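Local coordinates for putative carboxynorspermidine decarboxylase protein (Sinorhizobium meliloti, PDB 3MT1) that probably catalyses the pyridoxal-phosphate-dependent decarboxylation of carboxynorspermidine and carboxyspermidine to norspermidine and spermidine, working as a homodimer, at residues F98-R106 with L141-V152. Sequence-based numbering, arbitrary orientation.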
# COMPACT_ATOMS: atom_id res chain seq x y z
N PHE B 98 7.82 16.34 -20.13
CA PHE B 98 6.63 15.72 -20.68
C PHE B 98 7.00 14.40 -21.25
O PHE B 98 8.12 14.22 -21.76
CB PHE B 98 5.99 16.57 -21.75
CG PHE B 98 5.70 17.96 -21.31
CD1 PHE B 98 4.53 18.26 -20.63
CD2 PHE B 98 6.62 18.99 -21.57
CE1 PHE B 98 4.27 19.56 -20.21
CE2 PHE B 98 6.36 20.28 -21.17
CZ PHE B 98 5.18 20.56 -20.48
N ASN B 99 6.04 13.48 -21.15
CA ASN B 99 6.20 12.10 -21.52
C ASN B 99 6.16 11.88 -23.03
O ASN B 99 6.69 10.89 -23.54
CB ASN B 99 5.13 11.25 -20.84
CG ASN B 99 5.46 9.78 -20.84
OD1 ASN B 99 6.43 9.36 -20.22
ND2 ASN B 99 4.64 8.98 -21.53
N SER B 100 5.53 12.80 -23.74
CA SER B 100 5.19 12.58 -25.14
C SER B 100 5.05 13.92 -25.82
O SER B 100 4.84 14.94 -25.14
CB SER B 100 3.87 11.82 -25.24
OG SER B 100 2.81 12.64 -24.77
N ILE B 101 5.15 13.91 -27.14
CA ILE B 101 5.03 15.12 -27.97
C ILE B 101 3.68 15.77 -27.72
O ILE B 101 3.59 16.97 -27.46
CB ILE B 101 5.25 14.79 -29.46
CG1 ILE B 101 6.75 14.85 -29.76
CG2 ILE B 101 4.50 15.78 -30.38
CD1 ILE B 101 7.25 13.76 -30.70
N SER B 102 2.64 14.94 -27.76
CA SER B 102 1.28 15.38 -27.54
C SER B 102 1.08 16.11 -26.19
O SER B 102 0.43 17.16 -26.15
CB SER B 102 0.36 14.17 -27.66
OG SER B 102 -0.98 14.56 -27.52
N GLN B 103 1.64 15.57 -25.10
CA GLN B 103 1.63 16.26 -23.80
C GLN B 103 2.31 17.61 -23.91
O GLN B 103 1.84 18.62 -23.36
CB GLN B 103 2.33 15.44 -22.72
CG GLN B 103 1.52 14.29 -22.15
CD GLN B 103 0.69 14.72 -20.99
OE1 GLN B 103 1.23 15.22 -20.00
NE2 GLN B 103 -0.63 14.54 -21.09
N LEU B 104 3.43 17.63 -24.62
CA LEU B 104 4.17 18.88 -24.78
C LEU B 104 3.39 19.90 -25.59
O LEU B 104 3.28 21.05 -25.19
CB LEU B 104 5.55 18.61 -25.38
CG LEU B 104 6.31 19.74 -26.04
CD1 LEU B 104 6.81 20.70 -25.01
CD2 LEU B 104 7.44 19.12 -26.84
N GLU B 105 2.84 19.46 -26.72
CA GLU B 105 2.00 20.32 -27.55
C GLU B 105 0.84 20.83 -26.72
O GLU B 105 0.50 22.01 -26.77
CB GLU B 105 1.50 19.55 -28.75
CG GLU B 105 2.48 19.50 -29.92
CD GLU B 105 1.99 18.62 -31.07
OE1 GLU B 105 1.25 17.64 -30.78
OE2 GLU B 105 2.33 18.88 -32.25
N ARG B 106 0.28 19.96 -25.90
CA ARG B 106 -0.89 20.31 -25.12
C ARG B 106 -0.61 21.37 -24.07
O ARG B 106 -1.45 22.23 -23.81
CB ARG B 106 -1.46 19.08 -24.45
CG ARG B 106 -2.93 19.20 -24.24
CD ARG B 106 -3.56 17.85 -24.11
NE ARG B 106 -3.83 17.56 -22.70
CZ ARG B 106 -4.11 16.35 -22.23
NH1 ARG B 106 -4.13 15.31 -23.05
NH2 ARG B 106 -4.35 16.17 -20.93
N LEU B 141 6.72 5.09 -22.37
CA LEU B 141 7.43 6.11 -21.60
C LEU B 141 8.51 6.75 -22.45
O LEU B 141 9.55 6.14 -22.69
CB LEU B 141 8.07 5.51 -20.35
CG LEU B 141 7.20 4.75 -19.35
CD1 LEU B 141 8.08 4.22 -18.23
CD2 LEU B 141 6.07 5.62 -18.80
N GLY B 142 8.27 7.97 -22.90
CA GLY B 142 9.24 8.69 -23.72
C GLY B 142 9.09 8.46 -25.22
O GLY B 142 8.54 7.45 -25.65
N GLU B 143 9.56 9.41 -26.00
CA GLU B 143 9.53 9.28 -27.46
C GLU B 143 10.82 8.62 -27.94
O GLU B 143 11.88 8.83 -27.35
CB GLU B 143 9.33 10.65 -28.12
CG GLU B 143 8.05 11.39 -27.70
CD GLU B 143 6.77 10.86 -28.36
OE1 GLU B 143 6.86 10.07 -29.32
OE2 GLU B 143 5.67 11.25 -27.93
N TRP B 144 10.74 7.80 -28.98
CA TRP B 144 11.91 7.11 -29.51
C TRP B 144 12.21 7.59 -30.92
O TRP B 144 13.34 7.45 -31.39
CB TRP B 144 11.70 5.59 -29.54
CG TRP B 144 10.72 5.13 -30.58
CD1 TRP B 144 10.98 4.85 -31.90
CD2 TRP B 144 9.32 4.93 -30.40
NE1 TRP B 144 9.83 4.48 -32.55
CE2 TRP B 144 8.79 4.52 -31.66
CE3 TRP B 144 8.45 5.05 -29.31
CZ2 TRP B 144 7.44 4.22 -31.84
CZ3 TRP B 144 7.09 4.75 -29.49
CH2 TRP B 144 6.60 4.34 -30.75
N ASP B 145 11.20 8.13 -31.59
CA ASP B 145 11.29 8.45 -33.02
C ASP B 145 11.85 9.85 -33.28
O ASP B 145 11.15 10.86 -33.13
CB ASP B 145 9.93 8.25 -33.70
CG ASP B 145 10.02 8.22 -35.22
OD1 ASP B 145 10.90 8.89 -35.80
OD2 ASP B 145 9.19 7.53 -35.84
N VAL B 146 13.12 9.88 -33.68
CA VAL B 146 13.91 11.11 -33.87
C VAL B 146 13.21 12.16 -34.75
O VAL B 146 13.10 13.31 -34.33
CB VAL B 146 15.35 10.79 -34.42
CG1 VAL B 146 16.04 12.03 -35.00
CG2 VAL B 146 16.21 10.14 -33.33
N PRO B 147 12.74 11.77 -35.96
CA PRO B 147 12.02 12.70 -36.84
C PRO B 147 10.84 13.45 -36.22
O PRO B 147 10.70 14.66 -36.45
CB PRO B 147 11.54 11.80 -37.98
CG PRO B 147 12.59 10.76 -38.08
CD PRO B 147 13.05 10.51 -36.66
N LYS B 148 9.99 12.75 -35.46
CA LYS B 148 8.85 13.39 -34.78
C LYS B 148 9.35 14.33 -33.70
O LYS B 148 8.78 15.40 -33.49
CB LYS B 148 7.90 12.36 -34.15
CG LYS B 148 6.89 11.76 -35.09
CD LYS B 148 7.21 10.31 -35.41
CE LYS B 148 6.49 9.33 -34.47
NZ LYS B 148 5.07 9.13 -34.89
N VAL B 149 10.41 13.93 -33.01
CA VAL B 149 11.03 14.79 -32.01
C VAL B 149 11.41 16.12 -32.68
O VAL B 149 10.96 17.20 -32.29
CB VAL B 149 12.27 14.11 -31.36
CG1 VAL B 149 13.03 15.08 -30.46
CG2 VAL B 149 11.88 12.84 -30.61
N GLU B 150 12.22 16.00 -33.74
CA GLU B 150 12.77 17.12 -34.46
C GLU B 150 11.77 18.22 -34.82
O GLU B 150 12.12 19.41 -34.82
CB GLU B 150 13.46 16.63 -35.71
CG GLU B 150 14.95 16.40 -35.56
CD GLU B 150 15.73 16.99 -36.71
OE1 GLU B 150 15.94 18.23 -36.73
OE2 GLU B 150 16.12 16.21 -37.61
N ARG B 151 10.54 17.82 -35.13
CA ARG B 151 9.50 18.78 -35.49
C ARG B 151 9.13 19.70 -34.31
O ARG B 151 8.47 20.73 -34.48
CB ARG B 151 8.26 18.08 -36.07
CG ARG B 151 7.61 18.90 -37.17
CD ARG B 151 6.24 18.39 -37.54
NE ARG B 151 5.22 19.43 -37.42
CZ ARG B 151 4.35 19.51 -36.41
NH1 ARG B 151 3.45 20.48 -36.38
NH2 ARG B 151 4.36 18.61 -35.44
N VAL B 152 9.59 19.33 -33.13
CA VAL B 152 9.16 20.03 -31.94
C VAL B 152 10.33 20.60 -31.10
O VAL B 152 10.16 21.05 -29.97
CB VAL B 152 8.15 19.16 -31.19
CG1 VAL B 152 8.85 18.19 -30.25
CG2 VAL B 152 7.13 20.01 -30.48
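E143 reaches from its loop to the first turn of helix 101-107, where OE2 accepts a nearly straight hydrogen bond from the backbone N of I101 (2.8 Å, 163° at the hydrogen). The amide comes in on the anti side of the carboxylate, 33° out of its plane. A bend at chi2 (-77°) turns the carboxylate over the helix start, OE2 lying 3.1 Å from CA of S100. S100 is the N-cap, its OG accepting from Q103 N; two first-turn amides thus meet side-chain acceptors, and the helix end would probably favour the charge on E143. An alanine here would probably leave the I101 amide without its acceptor and open a gap beside CD1 of I101.

From CB outward, I101 meets first OE2 of E143; CG1 then packs at 4.0 Å on CG1 of V152, the two side chains running in opposite senses, and CD1 ends against the K148 carbonyl, 3.6 Å from its O, with CB of K148 and the E143 carboxylate carbon close by. One turn on, CD2 of L104 meets V152 tip to tip. At the outer margin, E105 OE2 approaches R151 NH2 at the guanidinium edge, a long salt bridge of 3.8 Å with the two planes steeply inclined. At the other end, G142 N makes a weak bond to N99 O, while N99 OD1 is hydrogen-bonded to Y77 OH and ND2 to the backbone O of R140.

The excursion 141-152, between strands 115-119 and 158-160, packs along the first turns of helix 101-107: neighbouring beta-alpha connections of the eight-stranded TIM-type barrel found in class-II (fold III) decarboxylases.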